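Local coordinates for protein papillomavirus transcription factor E2 (Human papillomavirus type 18, PDB 1QQH) that probably regulates transcription of the viral genome, this fragment being part of the N-terminal activation domain of E2, at residues 72-75 and 81-84; 4-9 and 36-41. The protein carries 1 engineered substitution. All blocks are in the same frame, centred on the assembly; numbering follows the deposited sequence.

Contact 1 (72-75 and 81-84); sequences VYYM and WDKT
Strands 72-75 and 81-84 run antiparallel and are joined by four backbone hydrogen bonds. V72 and T84 form one hydrogen-bonded pair, with V72 N 2.6 Å from T84 O. Y74 and D82 form the other; D82 N reaches Y74 O at 2.8 Å, while the return bond from Y74 N to D82 O is longer and more bent (143° at the hydrogen).

Side chains pack on aromatic rings on both faces. On the face of Y73, K83, M75 and W81, K83 stretches out beside Y73 and its CG lies over one ring face. E25 binds both polar ends, as a salt-bridge partner of K83 NZ and a hydrogen-bond partner of Y73 OH, and K83 NZ is also held by T142 O and S144 OG. M75 CB sits over the centre of the W81 six-membered ring, 3.9 Å from its centroid. M75 SD makes an oblique Met-aromatic contact with the five-membered ring. On the other face, chi1 of Y74 (64°) tucks CG in between N and C of its own backbone, which turns the ring over D82. D82 CB lies under that ring, 3.5 Å from Y74 CZ, and T84 CG2 meets its edge. Y74 OH is hydrogen-bonded to E98 N. This is the beta hairpin of strands 63-75 and 81-89, within the antiparallel sheet of the E2 activation domain.

Contact 2 (4-9 and 36-41); sequences AHKAIE and LWNTEP
With CG anti to the backbone N in both (chi1 173° in W37, -173° in E9), the indole of W37 comes up to E9 CG. Beyond CG the extended E9 chain carries the carboxylate past the edge of the ring. This is packing of helix 3-19 against the C-terminal end of the short helix 34-37 and the first residue beyond it, in the helical part of the E2 activation domain. The contact is small and uses few atoms.

E9 CG lies 4.1 Å from W37 CZ2, near the ring plane. The two side chains cross at about a right angle, and the carboxylate plane is turned 77° from the ring. The methylene part of E9 does the touching. W37 is buried, and it also packs on L10 and A13 of the long helix. Elsewhere on the same helix, A7 and I8 pack on I8 and A7 of the second subunit.

N38 is the first residue to leave the helical path, and its amide reaches back toward the long helix. The bend at chi2 (-68°) brings K6 CD alongside N38 OD1. At this outer margin, N38 OD1 meets the aliphatic part of K6, 3.4 Å from K6 CD and 3.7 Å from K6 CE.

In the fold
Contact 1 is mostly buried and joins adjacent strands of the sheet. Contact 2 is only partly buried and joins helix 3-19 to the end of helix 34-37 and the turn after it. The first combines regular backbone hydrogen bonding with aromatic packing and buries 565 Å². The second relies on side-chain packing alone and buries 176 Å². Their centres are about 16 Å apart. They touch directly where V72 CG1 packs on P41 CG at 4.2 Å. F45 is a common neighbour: its ring meets W81 of contact 1 and W37 of contact 2. Contact 2 thus adjoins the sheet through the segment 36-41, while helix 3-19 also packs on the second subunit.

Contact 1 (72-75 and 81-84)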
ATOM      1  N   VAL A  72       9.285  -0.779 -13.788  1.00 33.66           N
ATOM      2  CA  VAL A  72       8.860   0.607 -13.694  1.00 33.14           C
ATOM      3  C   VAL A  72       7.412   0.694 -14.146  1.00 33.78           C
ATOM      4  O   VAL A  72       7.056   0.194 -15.221  1.00 33.42           O
ATOM      5  CB  VAL A  72       9.719   1.514 -14.589  1.00 34.30           C
ATOM      6  CG1 VAL A  72       9.147   2.932 -14.593  1.00 33.16           C
ATOM      7  CG2 VAL A  72      11.159   1.514 -14.091  1.00 32.86           C
ATOM      8  N   TYR A  73       6.580   1.314 -13.317  1.00 33.87           N
ATOM      9  CA  TYR A  73       5.164   1.470 -13.617  1.00 32.95           C
ATOM     10  C   TYR A  73       4.860   2.930 -13.894  1.00 34.39           C
ATOM     11  O   TYR A  73       4.922   3.775 -13.000  1.00 32.90           O
ATOM     12  CB  TYR A  73       4.300   0.977 -12.448  1.00 31.03           C
ATOM     13  CG  TYR A  73       4.542  -0.467 -12.066  1.00 30.40           C
ATOM     14  CD1 TYR A  73       5.771  -0.873 -11.559  1.00 30.16           C
ATOM     15  CD2 TYR A  73       3.552  -1.433 -12.238  1.00 29.41           C
ATOM     16  CE1 TYR A  73       6.015  -2.208 -11.230  1.00 30.11           C
ATOM     17  CE2 TYR A  73       3.782  -2.769 -11.917  1.00 29.66           C
ATOM     18  CZ  TYR A  73       5.015  -3.152 -11.415  1.00 29.99           C
ATOM     19  OH  TYR A  73       5.266  -4.467 -11.104  1.00 29.14           O
ATOM     20  N   TYR A  74       4.539   3.223 -15.148  1.00 36.89           N
ATOM     21  CA  TYR A  74       4.216   4.581 -15.542  1.00 39.47           C
ATOM     22  C   TYR A  74       2.789   4.598 -16.053  1.00 41.94           C
ATOM     23  O   TYR A  74       2.224   3.555 -16.382  1.00 41.52           O
ATOM     24  CB  TYR A  74       5.181   5.055 -16.631  1.00 37.46           C
ATOM     25  CG  TYR A  74       5.087   4.287 -17.928  1.00 37.50           C
ATOM     26  CD1 TYR A  74       4.253   4.726 -18.956  1.00 37.60           C
ATOM     27  CD2 TYR A  74       5.850   3.134 -18.141  1.00 37.35           C
ATOM     28  CE1 TYR A  74       4.181   4.046 -20.169  1.00 38.78           C
ATOM     29  CE2 TYR A  74       5.786   2.439 -19.357  1.00 38.50           C
ATOM     30  CZ  TYR A  74       4.952   2.905 -20.369  1.00 39.17           C
ATOM     31  OH  TYR A  74       4.896   2.258 -21.585  1.00 38.30           O
ATOM     32  N   MET A  75       2.203   5.785 -16.109  1.00 46.35           N
ATOM     33  CA  MET A  75       0.839   5.922 -16.586  1.00 50.72           C
ATOM     34  C   MET A  75       0.820   6.628 -17.947  1.00 51.71           C
ATOM     35  O   MET A  75       1.448   7.672 -18.126  1.00 50.49           O
ATOM     36  CB  MET A  75       0.015   6.705 -15.562  1.00 54.27           C
ATOM     37  CG  MET A  75      -1.459   6.834 -15.915  1.00 59.93           C
ATOM     38  SD  MET A  75      -2.380   7.835 -14.709  1.00 64.39           S
ATOM     39  CE  MET A  75      -3.361   6.561 -13.879  1.00 64.29           C
ATOM     40  N   TRP A  81      -2.026   2.266 -16.671  1.00 49.48           N
ATOM     41  CA  TRP A  81      -0.722   1.898 -16.134  1.00 47.92           C
ATOM     42  C   TRP A  81      -0.020   0.800 -16.915  1.00 46.68           C
ATOM     43  O   TRP A  81      -0.574  -0.275 -17.133  1.00 47.30           O
ATOM     44  CB  TRP A  81      -0.849   1.463 -14.665  1.00 45.92           C
ATOM     45  CG  TRP A  81      -1.202   2.582 -13.756  1.00 44.20           C
ATOM     46  CD1 TRP A  81      -2.453   3.007 -13.429  1.00 44.36           C
ATOM     47  CD2 TRP A  81      -0.290   3.489 -13.124  1.00 43.68           C
ATOM     48  NE1 TRP A  81      -2.381   4.127 -12.637  1.00 44.58           N
ATOM     49  CE2 TRP A  81      -1.065   4.446 -12.435  1.00 43.23           C
ATOM     50  CE3 TRP A  81       1.108   3.589 -13.080  1.00 42.71           C
ATOM     51  CZ2 TRP A  81      -0.491   5.493 -11.708  1.00 43.37           C
ATOM     52  CZ3 TRP A  81       1.680   4.627 -12.361  1.00 42.43           C
ATOM     53  CH2 TRP A  81       0.878   5.568 -11.684  1.00 44.10           C
ATOM     54  N   ASP A  82       1.204   1.082 -17.344  1.00 46.30           N
ATOM     55  CA  ASP A  82       2.003   0.100 -18.063  1.00 45.16           C
ATOM     56  C   ASP A  82       3.200  -0.252 -17.197  1.00 43.43           C
ATOM     57  O   ASP A  82       3.602   0.522 -16.334  1.00 41.90           O
ATOM     58  CB  ASP A  82       2.479   0.643 -19.412  1.00 47.17           C
ATOM     59  CG  ASP A  82       1.364   0.715 -20.432  1.00 50.18           C
ATOM     60  OD1 ASP A  82       0.581  -0.261 -20.532  1.00 51.37           O
ATOM     61  OD2 ASP A  82       1.274   1.740 -21.141  1.00 51.68           O
ATOM     62  N   LYS A  83       3.762  -1.426 -17.441  1.00 42.01           N
ATOM     63  CA  LYS A  83       4.898  -1.921 -16.683  1.00 40.84           C
ATOM     64  C   LYS A  83       6.049  -2.244 -17.640  1.00 40.49           C
ATOM     65  O   LYS A  83       5.853  -2.915 -18.656  1.00 40.63           O
ATOM     66  CB  LYS A  83       4.454  -3.171 -15.914  1.00 39.80           C
ATOM     67  CG  LYS A  83       5.536  -3.963 -15.234  1.00 38.36           C
ATOM     68  CD  LYS A  83       4.931  -5.208 -14.608  1.00 38.06           C
ATOM     69  CE  LYS A  83       5.986  -6.143 -14.065  1.00 37.82           C
ATOM     70  NZ  LYS A  83       5.363  -7.347 -13.461  1.00 39.33           N
ATOM     71  N   THR A  84       7.239  -1.748 -17.326  1.00 38.37           N
ATOM     72  CA  THR A  84       8.398  -1.998 -18.169  1.00 38.01           C
ATOM     73  C   THR A  84       9.687  -2.074 -17.359  1.00 37.33           C
ATOM     74  O   THR A  84       9.706  -1.804 -16.158  1.00 37.37           O
ATOM     75  CB  THR A  84       8.550  -0.916 -19.257  1.00 38.84           C
ATOM     76  OG1 THR A  84       9.589  -1.302 -20.164  1.00 40.15           O
ATOM     77  CG2 THR A  84       8.896   0.428 -18.636  1.00 37.96           C
TER

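Contact 2 (4-9 and 36-41)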
ATOM      1  N   ALA A   4       1.510  18.674   1.145  1.00 96.47           N
ATOM      2  CA  ALA A   4       0.091  18.380   1.296  1.00 95.18           C
ATOM      3  C   ALA A   4      -0.476  17.970  -0.058  1.00 94.38           C
ATOM      4  O   ALA A   4      -1.345  17.102  -0.146  1.00 94.52           O
ATOM      5  CB  ALA A   4      -0.642  19.604   1.824  1.00 95.08           C
ATOM      6  N   HIS A   5       0.030  18.604  -1.112  1.00 92.89           N
ATOM      7  CA  HIS A   5      -0.400  18.310  -2.473  1.00 91.50           C
ATOM      8  C   HIS A   5       0.183  16.974  -2.929  1.00 90.37           C
ATOM      9  O   HIS A   5      -0.481  16.189  -3.612  1.00 90.33           O
ATOM     10  CB  HIS A   5       0.055  19.429  -3.419  1.00 91.90           C
ATOM     11  CG  HIS A   5      -0.121  19.102  -4.871  1.00 92.01           C
ATOM     12  ND1 HIS A   5      -1.324  18.690  -5.403  1.00 92.01           N
ATOM     13  CD2 HIS A   5       0.757  19.129  -5.902  1.00 91.95           C
ATOM     14  CE1 HIS A   5      -1.180  18.478  -6.699  1.00 92.07           C
ATOM     15  NE2 HIS A   5       0.072  18.737  -7.028  1.00 91.87           N
ATOM     16  N   LYS A   6       1.432  16.723  -2.545  1.00 88.44           N
ATOM     17  CA  LYS A   6       2.104  15.485  -2.904  1.00 86.15           C
ATOM     18  C   LYS A   6       1.280  14.276  -2.483  1.00 84.08           C
ATOM     19  O   LYS A   6       0.981  13.409  -3.302  1.00 84.14           O
ATOM     20  CB  LYS A   6       3.491  15.434  -2.260  1.00 86.90           C
ATOM     21  CG  LYS A   6       4.527  16.307  -2.962  1.00 87.90           C
ATOM     22  CD  LYS A   6       4.858  15.759  -4.347  1.00 88.78           C
ATOM     23  CE  LYS A   6       5.682  16.739  -5.169  1.00 89.20           C
ATOM     24  NZ  LYS A   6       4.906  17.968  -5.510  1.00 89.42           N
ATOM     25  N   ALA A   7       0.903  14.226  -1.210  1.00 81.44           N
ATOM     26  CA  ALA A   7       0.106  13.115  -0.695  1.00 78.88           C
ATOM     27  C   ALA A   7      -1.129  12.867  -1.558  1.00 76.78           C
ATOM     28  O   ALA A   7      -1.558  11.726  -1.733  1.00 76.03           O
ATOM     29  CB  ALA A   7      -0.314  13.397   0.745  1.00 78.63           C
ATOM     30  N   ILE A   8      -1.689  13.945  -2.101  1.00 74.56           N
ATOM     31  CA  ILE A   8      -2.884  13.867  -2.936  1.00 72.29           C
ATOM     32  C   ILE A   8      -2.603  13.204  -4.284  1.00 70.09           C
ATOM     33  O   ILE A   8      -3.380  12.369  -4.756  1.00 69.84           O
ATOM     34  CB  ILE A   8      -3.466  15.274  -3.201  1.00 73.19           C
ATOM     35  CG1 ILE A   8      -3.497  16.086  -1.902  1.00 74.06           C
ATOM     36  CG2 ILE A   8      -4.871  15.155  -3.777  1.00 73.27           C
ATOM     37  CD1 ILE A   8      -4.365  15.490  -0.804  1.00 74.80           C
ATOM     38  N   GLU A   9      -1.493  13.587  -4.903  1.00 67.22           N
ATOM     39  CA  GLU A   9      -1.102  13.032  -6.192  1.00 64.29           C
ATOM     40  C   GLU A   9      -0.858  11.534  -6.036  1.00 60.85           C
ATOM     41  O   GLU A   9      -1.344  10.719  -6.823  1.00 60.19           O
ATOM     42  CB  GLU A   9       0.167  13.730  -6.688  1.00 66.17           C
ATOM     43  CG  GLU A   9       0.583  13.371  -8.103  1.00 69.33           C
ATOM     44  CD  GLU A   9       1.665  14.297  -8.642  1.00 71.60           C
ATOM     45  OE1 GLU A   9       2.051  14.138  -9.820  1.00 72.85           O
ATOM     46  OE2 GLU A   9       2.129  15.185  -7.889  1.00 72.47           O
ATOM     47  N   LEU A  36       9.548   7.097  -1.818  1.00 35.77           N
ATOM     48  CA  LEU A  36       9.870   6.412  -3.064  1.00 35.21           C
ATOM     49  C   LEU A  36       9.149   7.056  -4.243  1.00 34.82           C
ATOM     50  O   LEU A  36       9.704   7.180  -5.329  1.00 33.95           O
ATOM     51  CB  LEU A  36       9.487   4.935  -2.960  1.00 33.90           C
ATOM     52  CG  LEU A  36       9.838   4.083  -4.180  1.00 34.50           C
ATOM     53  CD1 LEU A  36      11.335   4.180  -4.445  1.00 32.76           C
ATOM     54  CD2 LEU A  36       9.428   2.636  -3.933  1.00 33.86           C
ATOM     55  N   TRP A  37       7.907   7.464  -4.013  1.00 36.13           N
ATOM     56  CA  TRP A  37       7.096   8.107  -5.031  1.00 37.49           C
ATOM     57  C   TRP A  37       7.833   9.323  -5.578  1.00 39.02           C
ATOM     58  O   TRP A  37       7.829   9.568  -6.781  1.00 38.53           O
ATOM     59  CB  TRP A  37       5.754   8.520  -4.426  1.00 37.58           C
ATOM     60  CG  TRP A  37       4.874   9.338  -5.331  1.00 37.76           C
ATOM     61  CD1 TRP A  37       4.533  10.656  -5.175  1.00 37.05           C
ATOM     62  CD2 TRP A  37       4.235   8.900  -6.535  1.00 36.96           C
ATOM     63  NE1 TRP A  37       3.721  11.063  -6.207  1.00 36.63           N
ATOM     64  CE2 TRP A  37       3.523  10.006  -7.057  1.00 37.68           C
ATOM     65  CE3 TRP A  37       4.195   7.682  -7.226  1.00 36.72           C
ATOM     66  CZ2 TRP A  37       2.780   9.928  -8.240  1.00 37.47           C
ATOM     67  CZ3 TRP A  37       3.459   7.604  -8.402  1.00 37.34           C
ATOM     68  CH2 TRP A  37       2.759   8.725  -8.897  1.00 37.84           C
ATOM     69  N   ASN A  38       8.483  10.072  -4.694  1.00 40.68           N
ATOM     70  CA  ASN A  38       9.216  11.257  -5.116  1.00 43.29           C
ATOM     71  C   ASN A  38      10.638  10.976  -5.581  1.00 42.70           C
ATOM     72  O   ASN A  38      11.407  11.900  -5.834  1.00 44.13           O
ATOM     73  CB  ASN A  38       9.241  12.293  -3.991  1.00 46.11           C
ATOM     74  CG  ASN A  38       7.874  12.883  -3.727  1.00 50.50           C
ATOM     75  OD1 ASN A  38       7.238  13.417  -4.638  1.00 53.34           O
ATOM     76  ND2 ASN A  38       7.408  12.788  -2.482  1.00 51.96           N
ATOM     77  N   THR A  39      10.990   9.704  -5.689  1.00 40.93           N
ATOM     78  CA  THR A  39      12.320   9.331  -6.137  1.00 39.87           C
ATOM     79  C   THR A  39      12.251   9.043  -7.634  1.00 40.78           C
ATOM     80  O   THR A  39      11.227   8.587  -8.139  1.00 39.40           O
ATOM     81  CB  THR A  39      12.819   8.077  -5.408  1.00 39.62           C
ATOM     82  OG1 THR A  39      12.752   8.290  -3.993  1.00 39.57           O
ATOM     83  CG2 THR A  39      14.248   7.766  -5.800  1.00 37.80           C
ATOM     84  N   GLU A  40      13.340   9.326  -8.337  1.00 41.87           N
ATOM     85  CA  GLU A  40      13.408   9.100  -9.774  1.00 43.19           C
ATOM     86  C   GLU A  40      13.336   7.623 -10.137  1.00 43.27           C
ATOM     87  O   GLU A  40      13.953   6.785  -9.482  1.00 43.60           O
ATOM     88  CB  GLU A  40      14.703   9.694 -10.330  1.00 45.58           C
ATOM     89  CG  GLU A  40      14.696  11.206 -10.400  1.00 47.73           C
ATOM     90  CD  GLU A  40      13.778  11.727 -11.485  1.00 50.02           C
ATOM     91  OE1 GLU A  40      12.825  11.010 -11.858  1.00 50.77           O
ATOM     92  OE2 GLU A  40      14.006  12.863 -11.957  1.00 53.42           O
ATOM     93  N   PRO A  41      12.547   7.280 -11.169  1.00 42.91           N
ATOM     94  CA  PRO A  41      11.748   8.221 -11.961  1.00 41.99           C
ATOM     95  C   PRO A  41      10.488   8.595 -11.188  1.00 42.27           C
ATOM     96  O   PRO A  41       9.783   7.723 -10.674  1.00 38.95           O
ATOM     97  CB  PRO A  41      11.444   7.427 -13.225  1.00 42.55           C
ATOM     98  CG  PRO A  41      11.330   6.033 -12.701  1.00 42.81           C
ATOM     99  CD  PRO A  41      12.500   5.930 -11.757  1.00 43.19           C
TER